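Local coordinates for protein C2 toxin component I (Clostridium botulinum, PDB 2J3X) that transfers ADP-ribose, very probably to actin of the host cell, as the enzymatic component of the binary C2 toxin, at residues I85-L90 with L186-G190; A98-F104 with I147-D153; F113-D117 with E158-V162; D121-S125 with K206-L210; F191-S197 with I211-Q217. The protein carries 2 engineered substitutions. One frame throughout, in Å; residues are numbered along the deposited sequence. Where two conformers were deposited one is given.

Contact 1: I85-L90 with L186-G190. With SO4 (sulfate ion), chain M.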
# COMPACT_ATOMS: atom_id res chain seq x y z
N ILE A 85 14.93 -12.39 6.21
CA ILE A 85 15.10 -11.92 4.82
C ILE A 85 15.38 -10.41 4.87
O ILE A 85 16.27 -9.90 4.20
CB ILE A 85 13.89 -12.31 3.92
CG1 ILE A 85 13.85 -13.82 3.71
CG2 ILE A 85 14.02 -11.63 2.53
CD1 ILE A 85 12.45 -14.32 3.20
N ARG A 86 14.61 -9.67 5.66
CA ARG A 86 14.83 -8.23 5.79
C ARG A 86 16.23 -7.95 6.26
O ARG A 86 16.89 -7.03 5.73
CB ARG A 86 13.85 -7.60 6.80
CG ARG A 86 12.40 -7.55 6.31
CD ARG A 86 11.62 -6.89 7.44
NE ARG A 86 10.16 -7.00 7.27
CZ ARG A 86 9.28 -6.78 8.24
NH1 ARG A 86 9.69 -6.46 9.49
NH2 ARG A 86 7.99 -6.87 7.97
N GLU A 87 16.65 -8.71 7.26
CA GLU A 87 17.99 -8.55 7.83
C GLU A 87 19.09 -8.90 6.81
O GLU A 87 20.10 -8.16 6.73
CB GLU A 87 18.12 -9.40 9.08
CG GLU A 87 19.41 -9.28 9.83
CD GLU A 87 19.48 -10.22 11.07
OE1 GLU A 87 18.47 -10.85 11.43
OE2 GLU A 87 20.56 -10.33 11.68
N ALA A 88 18.88 -9.94 6.03
CA ALA A 88 19.85 -10.32 4.97
C ALA A 88 19.96 -9.20 3.93
O ALA A 88 21.05 -8.82 3.47
CB ALA A 88 19.41 -11.64 4.32
N LEU A 89 18.83 -8.58 3.60
CA LEU A 89 18.86 -7.50 2.59
C LEU A 89 19.64 -6.26 3.08
O LEU A 89 20.28 -5.59 2.29
CB LEU A 89 17.42 -7.12 2.17
CG LEU A 89 16.67 -8.21 1.40
CD1 LEU A 89 15.19 -7.76 1.25
CD2 LEU A 89 17.27 -8.34 0.01
N LEU A 90 19.55 -5.96 4.38
CA LEU A 90 20.20 -4.76 4.96
C LEU A 90 21.72 -4.85 4.84
O LEU A 90 22.41 -3.83 4.88
CB LEU A 90 19.83 -4.63 6.46
CG LEU A 90 18.80 -3.58 6.82
CD1 LEU A 90 17.94 -3.16 5.65
CD2 LEU A 90 17.98 -3.98 8.05
N LEU A 186 16.21 -9.06 -5.25
CA LEU A 186 15.14 -8.99 -4.27
C LEU A 186 15.37 -7.68 -3.55
O LEU A 186 16.49 -7.42 -3.08
CB LEU A 186 15.26 -10.18 -3.29
CG LEU A 186 14.05 -10.23 -2.34
CD1 LEU A 186 12.77 -10.51 -3.11
CD2 LEU A 186 14.30 -11.30 -1.29
N LEU A 187 14.34 -6.84 -3.43
CA LEU A 187 14.51 -5.56 -2.73
C LEU A 187 13.52 -5.50 -1.55
O LEU A 187 12.61 -6.33 -1.47
CB LEU A 187 14.28 -4.35 -3.67
CG LEU A 187 14.92 -4.44 -5.05
CD1 LEU A 187 14.44 -3.20 -5.83
CD2 LEU A 187 16.43 -4.42 -4.94
N ASN A 188 13.73 -4.54 -0.65
CA ASN A 188 12.95 -4.39 0.57
C ASN A 188 11.46 -4.28 0.28
O ASN A 188 11.01 -3.87 -0.82
CB ASN A 188 13.39 -3.09 1.27
CG ASN A 188 14.74 -3.24 1.96
OD1 ASN A 188 15.13 -4.35 2.28
ND2 ASN A 188 15.36 -2.12 2.29
N GLN A 189 10.67 -4.56 1.32
CA GLN A 189 9.25 -4.36 1.27
C GLN A 189 8.94 -2.85 1.15
O GLN A 189 9.72 -1.99 1.62
CB GLN A 189 8.66 -4.77 2.63
CG GLN A 189 8.77 -6.26 2.94
CD GLN A 189 7.83 -6.62 4.09
OE1 GLN A 189 8.28 -7.15 5.09
NE2 GLN A 189 6.50 -6.34 3.94
N GLY A 190 7.78 -2.55 0.57
CA GLY A 190 7.21 -1.21 0.70
C GLY A 190 7.65 -0.15 -0.31
O GLY A 190 7.44 1.04 -0.09
S SO4 M . 9.42 -6.56 13.03
O1 SO4 M . 9.04 -7.86 12.37
O2 SO4 M . 10.88 -6.56 13.07
O3 SO4 M . 9.00 -5.43 12.19
O4 SO4 M . 8.87 -6.48 14.39
O HOH W 1 15.52 -4.94 4.75
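Leu-89 spreads its two methyls over the end of strand 183-187. CD2 lies 3.3 Å from Leu-186 O, and CD1 meets Asn-188 OD1 at 3.6 Å as the two side chains run antiparallel past one another. One helical turn earlier, Ile-85 crosses Leu-186 at about a right angle; its short branch makes the touch, CG2 standing 3.8 Å from Leu-186 CD2. Branched aliphatics suit this buried side of the helix, whereas a long polar residue serves the more open flank. Arg-86, extended from CG to NE, grips Gln-189 side-on: NE and NH2 both donate hydrogen bonds to Gln-189 OE1, 2.9 Å each. Both donors come from the same face of the amide, whose plane is turned 39° from the guanidinium. Gln-189 NE2 is taken by the carbonyls of Phe-144 and Ser-57, which settles the amide's orientation. Arg-86 NH1 donates a hydrogen bond to a sulfate, probably from the crystallisation liquor, that Lys-72 and Lys-224 also bind. A water donates to both Arg-86 O and Asn-188 OD1, while Asn-188 ND2 is hydrogen-bonded to Asp-173. Here helix 77-90 packs on one side of the mixed beta sheet, a helix-on-sheet layer of the N-terminal ADP-ribosyltransferase-like domain.

Contact 2: A98-F104 with I147-D153. With SO4 (sulfate ion), chain P.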
# COMPACT_ATOMS: atom_id res chain seq x y z
N ALA A 98 20.60 -0.59 -11.23
CA ALA A 98 20.27 -1.88 -11.84
C ALA A 98 19.00 -1.63 -12.61
O ALA A 98 18.09 -0.97 -12.10
CB ALA A 98 20.03 -2.96 -10.76
N ILE A 99 18.94 -2.15 -13.83
CA ILE A 99 17.75 -1.96 -14.68
C ILE A 99 17.09 -3.34 -14.82
O ILE A 99 17.76 -4.34 -15.07
CB ILE A 99 18.18 -1.45 -16.05
CG1 ILE A 99 18.79 -0.03 -15.89
CG2 ILE A 99 17.00 -1.43 -17.04
CD1 ILE A 99 19.53 0.40 -17.08
N GLY A 100 15.76 -3.38 -14.74
CA GLY A 100 15.10 -4.67 -14.96
C GLY A 100 13.59 -4.48 -14.79
O GLY A 100 13.10 -3.36 -14.89
N TYR A 101 12.88 -5.57 -14.59
CA TYR A 101 11.42 -5.57 -14.70
C TYR A 101 10.86 -5.89 -13.33
O TYR A 101 11.18 -6.96 -12.75
CB TYR A 101 10.99 -6.66 -15.64
CG TYR A 101 11.52 -6.51 -17.04
CD1 TYR A 101 11.26 -5.36 -17.78
CD2 TYR A 101 12.32 -7.53 -17.61
CE1 TYR A 101 11.73 -5.24 -19.13
CE2 TYR A 101 12.83 -7.40 -18.95
CZ TYR A 101 12.53 -6.27 -19.68
OH TYR A 101 12.99 -6.10 -20.98
N VAL A 102 10.03 -5.00 -12.80
CA VAL A 102 9.46 -5.28 -11.48
C VAL A 102 8.20 -6.14 -11.55
O VAL A 102 7.46 -6.10 -12.52
CB VAL A 102 9.22 -3.98 -10.64
CG1 VAL A 102 10.54 -3.43 -10.11
CG2 VAL A 102 8.54 -2.89 -11.45
N ASN A 103 7.95 -6.93 -10.51
CA ASN A 103 6.81 -7.86 -10.56
C ASN A 103 5.48 -7.17 -10.21
O ASN A 103 4.99 -7.32 -9.07
CB ASN A 103 7.10 -9.09 -9.72
CG ASN A 103 7.41 -8.80 -8.25
OD1 ASN A 103 7.98 -7.75 -7.85
ND2 ASN A 103 7.10 -9.79 -7.42
N PHE A 104 4.94 -6.36 -11.14
CA PHE A 104 3.55 -5.81 -11.01
C PHE A 104 2.70 -6.41 -12.11
O PHE A 104 3.09 -6.31 -13.30
CB PHE A 104 3.46 -4.29 -11.14
CG PHE A 104 3.83 -3.57 -9.91
CD1 PHE A 104 5.18 -3.31 -9.60
CD2 PHE A 104 2.83 -3.04 -9.10
CE1 PHE A 104 5.52 -2.61 -8.45
CE2 PHE A 104 3.16 -2.39 -7.93
CZ PHE A 104 4.50 -2.15 -7.60
N ILE A 147 9.95 -6.74 -3.30
CA ILE A 147 9.77 -6.54 -4.73
C ILE A 147 10.91 -7.26 -5.45
O ILE A 147 12.04 -7.36 -4.91
CB ILE A 147 9.67 -5.01 -5.03
CG1 ILE A 147 9.14 -4.72 -6.42
CG2 ILE A 147 11.00 -4.31 -4.74
CD1 ILE A 147 8.98 -3.20 -6.69
N SER A 148 10.60 -7.88 -6.59
CA SER A 148 11.61 -8.63 -7.35
C SER A 148 11.92 -7.85 -8.60
O SER A 148 11.01 -7.28 -9.19
CB SER A 148 11.06 -9.99 -7.74
OG SER A 148 10.82 -10.81 -6.59
N LEU A 149 13.18 -7.80 -9.02
CA LEU A 149 13.55 -7.12 -10.25
C LEU A 149 14.14 -8.15 -11.21
O LEU A 149 15.29 -8.59 -10.98
CB LEU A 149 14.58 -6.04 -9.97
CG LEU A 149 14.94 -5.20 -11.22
CD1 LEU A 149 13.98 -4.01 -11.52
CD2 LEU A 149 16.40 -4.64 -11.10
N GLY A 150 13.36 -8.60 -12.19
CA GLY A 150 13.84 -9.62 -13.17
C GLY A 150 14.88 -8.97 -14.08
O GLY A 150 14.70 -7.85 -14.51
N LEU A 151 15.98 -9.68 -14.33
CA LEU A 151 17.11 -9.03 -14.98
C LEU A 151 17.14 -9.19 -16.48
O LEU A 151 17.90 -8.48 -17.15
CB LEU A 151 18.46 -9.51 -14.40
CG LEU A 151 18.58 -9.10 -12.93
CD1 LEU A 151 19.91 -9.61 -12.37
CD2 LEU A 151 18.45 -7.60 -12.73
N ASN A 152 16.34 -10.10 -17.03
CA ASN A 152 16.29 -10.20 -18.48
C ASN A 152 14.92 -10.66 -18.97
O ASN A 152 14.00 -10.86 -18.14
CB ASN A 152 17.43 -11.10 -19.05
CG ASN A 152 17.32 -12.55 -18.61
OD1 ASN A 152 16.22 -13.06 -18.38
ND2 ASN A 152 18.47 -13.23 -18.45
N ASP A 153 14.78 -10.83 -20.29
CA ASP A 153 13.39 -11.07 -20.79
C ASP A 153 12.85 -12.45 -20.41
O ASP A 153 11.65 -12.71 -20.61
CB ASP A 153 13.25 -10.84 -22.30
CG ASP A 153 13.37 -9.40 -22.69
OD1 ASP A 153 13.66 -8.51 -21.86
OD2 ASP A 153 13.18 -9.16 -23.91
S SO4 P . 5.36 -13.71 -5.78
O1 SO4 P . 6.63 -14.44 -5.86
O2 SO4 P . 5.07 -13.22 -4.43
O3 SO4 P . 5.39 -12.55 -6.68
O4 SO4 P . 4.29 -14.66 -6.11
O HOH W 2 19.24 -6.36 -15.96
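The hydroxyl of Tyr-101 donates to Asp-153, with OH 2.7 Å from OD1. It meets the syn side of the carboxylate from 26° out of its plane, and the ring plane stands 47° from that of the carboxylate. The ring thus spans from the strand to the turn that follows strand 147-150. In the backbone Tyr-101 and Gly-150 form an antiparallel hydrogen-bonded pair, Tyr-101 N to Gly-150 O at 2.9 Å and Gly-150 N to Tyr-101 O at 2.8 Å. Without a side chain at Gly-100, Leu-149 can fold across the neighbouring strand, its CD1 3.3 Å from Gly-100 C. On the same face Val-102 CG1 reaches Leu-149 CD1 and Ile-147 CD1, 3.8 Å from each; methyls alone meet on this buried side, so no polar group needs a partner there. Asn-103, the centre of an inverse gamma turn, ends the pairing. Its CG lies between the backbone N and the carbonyl carbon (chi1 58°), which brings OD1 to 2.9 Å from Ser-148 N in a nearly straight bond whose donor sits above the carbonyl plane. Ser-148 OG turns to Lys-50. Together the strands make an interior antiparallel pairing of the mixed sheet in an ADP-ribosyltransferase-like fold.

Contact 3: F113-D117 with E158-V162. With SO4 (sulfate ion), chain O.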
# COMPACT_ATOMS: atom_id res chain seq x y z
N PHE A 113 -9.56 -4.15 -16.39
CA PHE A 113 -10.11 -4.30 -17.75
C PHE A 113 -9.06 -4.99 -18.59
O PHE A 113 -7.89 -5.05 -18.21
CB PHE A 113 -10.49 -2.96 -18.39
CG PHE A 113 -9.39 -1.93 -18.33
CD1 PHE A 113 -8.42 -1.83 -19.31
CD2 PHE A 113 -9.35 -1.04 -17.25
CE1 PHE A 113 -7.41 -0.85 -19.19
CE2 PHE A 113 -8.35 -0.08 -17.15
CZ PHE A 113 -7.41 0.03 -18.12
N SER A 114 -9.47 -5.49 -19.76
CA SER A 114 -8.57 -6.31 -20.56
C SER A 114 -7.67 -5.43 -21.42
O SER A 114 -8.01 -4.27 -21.75
CB SER A 114 -9.36 -7.24 -21.50
OG SER A 114 -10.33 -6.46 -22.19
N ILE A 115 -6.50 -5.98 -21.73
CA ILE A 115 -5.48 -5.21 -22.41
C ILE A 115 -5.30 -5.65 -23.87
O ILE A 115 -5.26 -4.81 -24.78
CB ILE A 115 -4.14 -5.36 -21.62
CG1 ILE A 115 -4.21 -4.70 -20.24
CG2 ILE A 115 -2.99 -4.86 -22.48
CD1 ILE A 115 -4.58 -3.31 -20.30
N ARG A 116 -5.21 -6.96 -24.09
CA ARG A 116 -5.10 -7.49 -25.47
C ARG A 116 -6.51 -7.72 -25.98
O ARG A 116 -7.04 -8.82 -25.82
CB ARG A 116 -4.33 -8.77 -25.45
CG ARG A 116 -2.81 -8.57 -25.11
CD ARG A 116 -2.17 -9.91 -24.91
NE ARG A 116 -0.70 -9.81 -24.74
CZ ARG A 116 0.02 -10.68 -24.06
NH1 ARG A 116 -0.58 -11.71 -23.42
NH2 ARG A 116 1.35 -10.52 -23.96
N ASP A 117 -7.08 -6.72 -26.64
CA ASP A 117 -8.54 -6.75 -26.98
C ASP A 117 -8.83 -7.14 -28.41
O ASP A 117 -10.02 -7.31 -28.79
CB ASP A 117 -9.20 -5.39 -26.86
CG ASP A 117 -9.38 -4.92 -25.46
OD1 ASP A 117 -9.11 -5.69 -24.53
OD2 ASP A 117 -9.86 -3.77 -25.30
N GLU A 158 4.62 -14.33 -20.51
CA GLU A 158 3.96 -13.97 -21.77
C GLU A 158 2.45 -13.79 -21.59
O GLU A 158 1.80 -13.08 -22.36
CB GLU A 158 4.23 -15.01 -22.87
CG GLU A 158 3.53 -16.37 -22.68
CD GLU A 158 3.82 -17.37 -23.80
OE1 GLU A 158 4.75 -17.13 -24.59
OE2 GLU A 158 3.13 -18.42 -23.90
N SER A 159 1.91 -14.43 -20.55
CA SER A 159 0.47 -14.34 -20.34
C SER A 159 0.04 -13.01 -19.68
O SER A 159 -1.17 -12.74 -19.60
CB SER A 159 -0.04 -15.52 -19.51
OG SER A 159 0.30 -15.34 -18.12
N VAL A 160 1.01 -12.21 -19.18
CA VAL A 160 0.72 -10.97 -18.44
C VAL A 160 1.01 -9.84 -19.45
O VAL A 160 2.13 -9.75 -19.93
CB VAL A 160 1.61 -10.85 -17.20
CG1 VAL A 160 1.42 -9.47 -16.51
CG2 VAL A 160 1.30 -12.02 -16.17
N PRO A 161 -0.01 -9.07 -19.86
CA PRO A 161 0.10 -8.16 -21.00
C PRO A 161 0.74 -6.80 -20.70
O PRO A 161 0.76 -5.96 -21.56
CB PRO A 161 -1.35 -7.99 -21.44
CG PRO A 161 -2.12 -8.07 -20.13
CD PRO A 161 -1.44 -9.18 -19.39
N VAL A 162 1.23 -6.61 -19.47
CA VAL A 162 2.03 -5.40 -19.15
C VAL A 162 3.40 -5.80 -18.64
O VAL A 162 3.57 -6.88 -18.01
CB VAL A 162 1.33 -4.48 -18.10
CG1 VAL A 162 -0.09 -4.16 -18.62
CG2 VAL A 162 1.35 -5.12 -16.72
S SO4 O . -6.01 -9.45 -21.26
O1 SO4 O . -5.16 -10.50 -20.76
O2 SO4 O . -5.81 -8.27 -20.40
O3 SO4 O . -5.72 -9.09 -22.64
O4 SO4 O . -7.45 -9.83 -21.23
O HOH W 3 -3.10 -11.83 -22.02
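Two irregular segments meet here, drawing nearest at Ile-115 and Pro-161, whose CA atoms are 6.5 Å apart. Arg-116 carries the polar half of the contact. Its chain, extended from CG to NE, delivers the guanidinium end-on to one carbonyl: both tips donate hydrogen bonds to Glu-158 O, NH1 at 2.9 Å and NH2 at 3.1 Å, and this oxygen lies almost in the guanidinium plane. Pro-161 covers a face of the same group, its CA 3.9 Å above the centre, so the flat cation is held at its edge and packed from above. Arginine suits the place because NE remains for Asp-207 O, and the group also makes a cation-pi contact with Tyr-208. Ile-115 crosses the proline at about a right angle, CG2 touching Pro-161 CB at 3.7 Å, a branched methyl laid against a rigid apolar ring. A sulfate, probably from the crystallisation liquor, accepts hydrogen bonds from the backbone N atoms of Ile-115 and Arg-116. A water joins one of its oxygens to Arg-116 NH1 and Ser-159 O. Behind the contact, Ile-115 rests on Val-132 of helix 126-136 and Ile-209 of strand 206-216, while Pro-161 leads directly into strand 162-168.

Contact 4: D121-S125 with K206-L210. Unlike the reference sequence in segment 121-125: Asp-121 (reference Asn).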
# COMPACT_ATOMS: atom_id res chain seq x y z
N ASP A 121 -7.40 -11.65 -29.23
CA ASP A 121 -6.87 -11.30 -27.94
C ASP A 121 -5.33 -11.42 -27.89
O ASP A 121 -4.72 -11.83 -26.92
CB ASP A 121 -7.65 -12.08 -26.91
CG ASP A 121 -9.14 -11.64 -26.89
OD1 ASP A 121 -9.57 -10.74 -27.67
OD2 ASP A 121 -9.88 -12.19 -26.11
N ARG A 122 -4.73 -10.99 -28.99
CA ARG A 122 -3.28 -10.97 -29.13
C ARG A 122 -2.76 -9.54 -29.23
O ARG A 122 -1.63 -9.25 -28.77
CB ARG A 122 -2.85 -11.76 -30.37
CG ARG A 122 -2.81 -13.27 -30.11
CD ARG A 122 -2.60 -14.04 -31.40
NE ARG A 122 -3.67 -13.85 -32.37
CZ ARG A 122 -3.69 -14.37 -33.60
NH1 ARG A 122 -2.67 -15.12 -34.03
NH2 ARG A 122 -4.70 -14.11 -34.41
N ASP A 123 -3.55 -8.64 -29.79
CA ASP A 123 -3.04 -7.31 -30.02
C ASP A 123 -3.69 -6.28 -29.14
O ASP A 123 -4.76 -6.50 -28.57
CB ASP A 123 -3.22 -6.89 -31.49
CG ASP A 123 -2.44 -7.79 -32.46
OD1 ASP A 123 -1.61 -8.62 -32.03
OD2 ASP A 123 -2.73 -7.67 -33.67
N ILE A 124 -3.06 -5.12 -29.06
CA ILE A 124 -3.50 -4.08 -28.15
C ILE A 124 -3.85 -2.84 -28.96
O ILE A 124 -3.05 -2.40 -29.79
CB ILE A 124 -2.38 -3.74 -27.14
CG1 ILE A 124 -2.04 -5.00 -26.34
CG2 ILE A 124 -2.79 -2.61 -26.17
CD1 ILE A 124 -0.69 -4.92 -25.50
N SER A 125 -5.05 -2.31 -28.75
CA SER A 125 -5.52 -1.15 -29.47
C SER A 125 -4.86 0.10 -28.88
O SER A 125 -4.60 0.18 -27.68
CB SER A 125 -7.05 -1.03 -29.30
OG SER A 125 -7.53 0.15 -29.93
N LYS A 206 4.95 -11.37 -29.37
CA LYS A 206 3.79 -11.09 -28.50
C LYS A 206 3.70 -9.59 -28.16
O LYS A 206 4.72 -8.96 -28.04
CB LYS A 206 3.88 -11.95 -27.24
CG LYS A 206 3.90 -13.47 -27.57
CD LYS A 206 3.15 -14.27 -26.50
CE LYS A 206 2.82 -15.67 -26.98
NZ LYS A 206 4.08 -16.45 -27.25
N ASP A 207 2.48 -9.04 -27.99
CA ASP A 207 2.30 -7.61 -27.65
C ASP A 207 2.04 -7.31 -26.18
O ASP A 207 1.34 -8.08 -25.48
CB ASP A 207 1.19 -7.00 -28.44
CG ASP A 207 1.54 -6.93 -29.93
OD1 ASP A 207 2.37 -7.73 -30.38
OD2 ASP A 207 1.00 -6.08 -30.62
N TYR A 208 2.63 -6.18 -25.73
CA TYR A 208 2.61 -5.80 -24.31
C TYR A 208 2.50 -4.31 -24.22
O TYR A 208 2.98 -3.55 -25.09
CB TYR A 208 3.93 -6.19 -23.61
CG TYR A 208 4.25 -7.63 -23.65
CD1 TYR A 208 4.96 -8.19 -24.73
CD2 TYR A 208 3.91 -8.48 -22.57
CE1 TYR A 208 5.28 -9.58 -24.74
CE2 TYR A 208 4.25 -9.85 -22.57
CZ TYR A 208 4.91 -10.38 -23.65
OH TYR A 208 5.26 -11.74 -23.67
N ILE A 209 1.89 -3.83 -23.15
CA ILE A 209 2.13 -2.43 -22.79
C ILE A 209 3.41 -2.41 -21.92
O ILE A 209 3.46 -3.03 -20.85
CB ILE A 209 0.94 -1.82 -22.03
CG1 ILE A 209 -0.27 -1.68 -22.99
CG2 ILE A 209 1.32 -0.38 -21.49
CD1 ILE A 209 -1.56 -1.13 -22.30
N LEU A 210 4.43 -1.69 -22.40
CA LEU A 210 5.71 -1.54 -21.68
C LEU A 210 5.61 -0.22 -20.95
O LEU A 210 5.46 0.85 -21.56
CB LEU A 210 6.88 -1.52 -22.67
CG LEU A 210 8.27 -1.25 -22.07
CD1 LEU A 210 8.69 -2.40 -21.09
CD2 LEU A 210 9.25 -1.11 -23.28
O HOH W 4 0.38 -11.04 -28.28
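Ile-124 presses its terminal methyl onto the backbone of strand 206-216: CD1 lies 3.5 Å from Tyr-208 C and 3.7 Å from Asp-207 C. With CG1 beside the backbone N (chi1 -60°) and CD1 continuing outward (chi2 166°), the long branch reaches the peptide atoms of Tyr-208. The other branch, CG2, is anti to the backbone N and comes 4.2 Å from Ile-209 CG1, so both branches are engaged. Ile-115 and Ile-200 add to this apolar patch, to which a branched aliphatic is well fitted. The peptide N of Ile-124 is buried and has no partner in the model.

Asp-207 points at the loop, CB 3.6 Å from Arg-122 O, with CG beside its own backbone N. Asp-123 starts away from the strand, but its carboxylate turns back and lies nearly parallel to that of Asp-207, the planes 17° apart. Asp-123 OD1 and Asp-207 OD2 are 3.9 Å from each other, with Glu-119 also close to Asp-123; such crowding would probably favour protonation of one or more of these acids, particularly at pH 3.0. A water donates to Arg-122 O and accepts from Asp-207 N. Arg-122 turns outward, its NE hydrogen-bonded to Glu-119 O. Arg-122 and Asp-123 together face Val-118 in a classic beta bulge, and the loop then ends at Ser-125, the N-cap of helix 126-136.

Contact 5: F191-S197 with I211-Q217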
# COMPACT_ATOMS: atom_id res chain seq x y z
N PHE A 191 8.25 -0.58 -1.42
CA PHE A 191 8.50 0.37 -2.49
C PHE A 191 7.24 0.54 -3.29
O PHE A 191 6.44 -0.41 -3.39
CB PHE A 191 9.59 -0.13 -3.45
CG PHE A 191 10.99 0.03 -2.91
CD1 PHE A 191 11.51 1.30 -2.73
CD2 PHE A 191 11.76 -1.09 -2.59
CE1 PHE A 191 12.80 1.48 -2.20
CE2 PHE A 191 13.07 -0.93 -2.05
CZ PHE A 191 13.56 0.36 -1.88
N SER A 192 7.14 1.69 -3.96
CA SER A 192 6.08 1.92 -4.91
C SER A 192 6.66 2.15 -6.30
O SER A 192 7.85 2.47 -6.43
CB SER A 192 5.28 3.17 -4.55
OG SER A 192 4.61 2.94 -3.30
N ILE A 193 5.80 1.99 -7.29
CA ILE A 193 6.16 2.34 -8.67
C ILE A 193 5.23 3.47 -9.10
O ILE A 193 4.03 3.40 -8.84
CB ILE A 193 6.02 1.14 -9.59
CG1 ILE A 193 7.18 0.17 -9.39
CG2 ILE A 193 6.18 1.57 -11.05
CD1 ILE A 193 8.57 0.70 -10.06
N ILE A 194 5.80 4.49 -9.74
CA ILE A 194 5.06 5.57 -10.37
C ILE A 194 5.25 5.46 -11.90
O ILE A 194 6.35 5.74 -12.42
CB ILE A 194 5.57 6.91 -9.89
CG1 ILE A 194 5.44 7.05 -8.37
CG2 ILE A 194 4.75 8.05 -10.59
CD1 ILE A 194 6.09 8.34 -7.82
N PRO A 195 4.23 5.00 -12.62
CA PRO A 195 4.38 4.85 -14.09
C PRO A 195 4.61 6.25 -14.66
O PRO A 195 3.91 7.19 -14.28
CB PRO A 195 2.99 4.32 -14.52
CG PRO A 195 2.58 3.49 -13.30
CD PRO A 195 2.90 4.48 -12.16
N GLU A 196 5.62 6.37 -15.52
CA GLU A 196 5.93 7.66 -16.13
C GLU A 196 5.59 7.72 -17.61
O GLU A 196 5.29 8.82 -18.11
CB GLU A 196 7.41 8.00 -15.90
CG GLU A 196 7.82 8.00 -14.39
CD GLU A 196 7.33 9.19 -13.58
OE1 GLU A 196 6.59 10.06 -14.13
OE2 GLU A 196 7.70 9.27 -12.37
N SER A 197 5.60 6.56 -18.28
CA SER A 197 5.24 6.47 -19.71
C SER A 197 4.81 5.05 -20.02
O SER A 197 5.11 4.14 -19.28
CB SER A 197 6.41 6.84 -20.63
OG SER A 197 7.50 5.98 -20.42
N ILE A 211 5.71 -0.31 -19.64
CA ILE A 211 5.58 0.84 -18.76
C ILE A 211 6.94 1.14 -18.19
O ILE A 211 7.59 0.23 -17.63
CB ILE A 211 4.59 0.55 -17.61
CG1 ILE A 211 3.20 0.24 -18.16
CG2 ILE A 211 4.64 1.70 -16.53
CD1 ILE A 211 2.32 -0.53 -17.16
N GLU A 212 7.38 2.38 -18.33
CA GLU A 212 8.58 2.84 -17.60
C GLU A 212 8.10 3.45 -16.28
O GLU A 212 7.31 4.40 -16.27
CB GLU A 212 9.31 3.95 -18.37
CG GLU A 212 9.72 3.58 -19.78
CD GLU A 212 10.72 2.40 -19.85
OE1 GLU A 212 11.49 2.18 -18.87
OE2 GLU A 212 10.72 1.72 -20.91
N GLY A 213 8.57 2.88 -15.18
CA GLY A 213 8.16 3.39 -13.84
C GLY A 213 9.31 3.85 -13.01
O GLY A 213 10.44 3.33 -13.15
N SER A 214 9.05 4.80 -12.11
CA SER A 214 10.09 5.23 -11.16
C SER A 214 9.85 4.53 -9.87
O SER A 214 8.73 4.48 -9.40
CB SER A 214 10.02 6.75 -10.82
OG SER A 214 10.21 7.48 -11.99
N LEU A 215 10.91 4.01 -9.28
CA LEU A 215 10.81 3.38 -7.98
C LEU A 215 10.75 4.48 -6.93
O LEU A 215 11.62 5.37 -6.93
CB LEU A 215 12.06 2.52 -7.75
CG LEU A 215 12.04 1.49 -6.64
CD1 LEU A 215 11.07 0.39 -7.00
CD2 LEU A 215 13.50 0.94 -6.50
N SER A 216 9.78 4.42 -6.03
CA SER A 216 9.61 5.51 -5.08
C SER A 216 9.26 4.97 -3.70
O SER A 216 9.02 3.78 -3.55
CB SER A 216 8.54 6.51 -5.58
OG SER A 216 8.56 6.64 -7.01
N GLN A 217 9.23 5.85 -2.70
CA GLN A 217 8.88 5.40 -1.35
C GLN A 217 7.89 6.37 -0.80
O GLN A 217 8.24 7.54 -0.58
CB GLN A 217 10.12 5.45 -0.46
CG GLN A 217 10.99 4.26 -0.61
CD GLN A 217 12.34 4.50 0.05
OE1 GLN A 217 13.15 5.33 -0.40
NE2 GLN A 217 12.59 3.76 1.13
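The ring of Phe-191 has Leu-215 over one face, CD2 4.3 Å above the plane and offset toward the rim, and Ser-216 O at its edge, 3.6 Å from CD1. Gln-217 runs beside it, CG 3.7 Å from Phe-191 CE1, with its amide plane 46° from the ring. The ring also meets that of Phe-172, their planes about 10° apart. Phe-191, Leu-215 and Gln-217 lie at the open end of the beta hairpin formed by strands 191-203 and 206-216. Ser-192 with Ser-216 and Ile-194 with Ser-214 are antiparallel hydrogen-bonded pairs, each joined by two backbone hydrogen bonds.

Non-hydrogen-bonded pairs alternate with these, and Ile-193, Leu-215 and Pro-195 share one face, with Ser-192, Ile-194, Ser-214 and Ser-216 on the reverse. Ile-193 CD1 touches Leu-215 CD1 at 4.0 Å, and its CG2 lies 3.9 Å from Gly-213 CA, an approach made possible by the bare glycine. Pro-195 is well placed, since this position needs no N-H across the pairing. Pro-195 CB meets Ile-211 CG2 at 3.7 Å, and both residues pack on Ile-136 of helix 126-136. Beyond the proline the register slips by one in a classic beta bulge, where Glu-196 and Ser-197 both face Glu-212. Glu-212 O takes a nearly straight bond (170°) from Glu-196 N at 2.7 Å and a weak one from Ser-197 N at 3.4 Å.

In the fold
All five contacts lie in the N-terminal ADP-ribosyltransferase-like domain and involve its mixed eight-stranded sheet or the loops at its end. Contacts 1 and 2, centres 15 Å apart, sit on the neighbouring strands 183-187 and 147-150; contact 2 is nested within the chain loop closed by contact 1. Contacts 3 and 4, centres 6 Å apart, alternate along the chain and bring the loop before helix 126-136 onto the start of strand 162-168 and onto strand 206-216, centres 30 and 33 Å from that of contact 1. Contact 5 shares a strand with contact 4 and packs against contact 2 through Ile-193 and Phe-104. Nested and alternating segments, closed off by this hairpin, tie distant sequence into one compact domain.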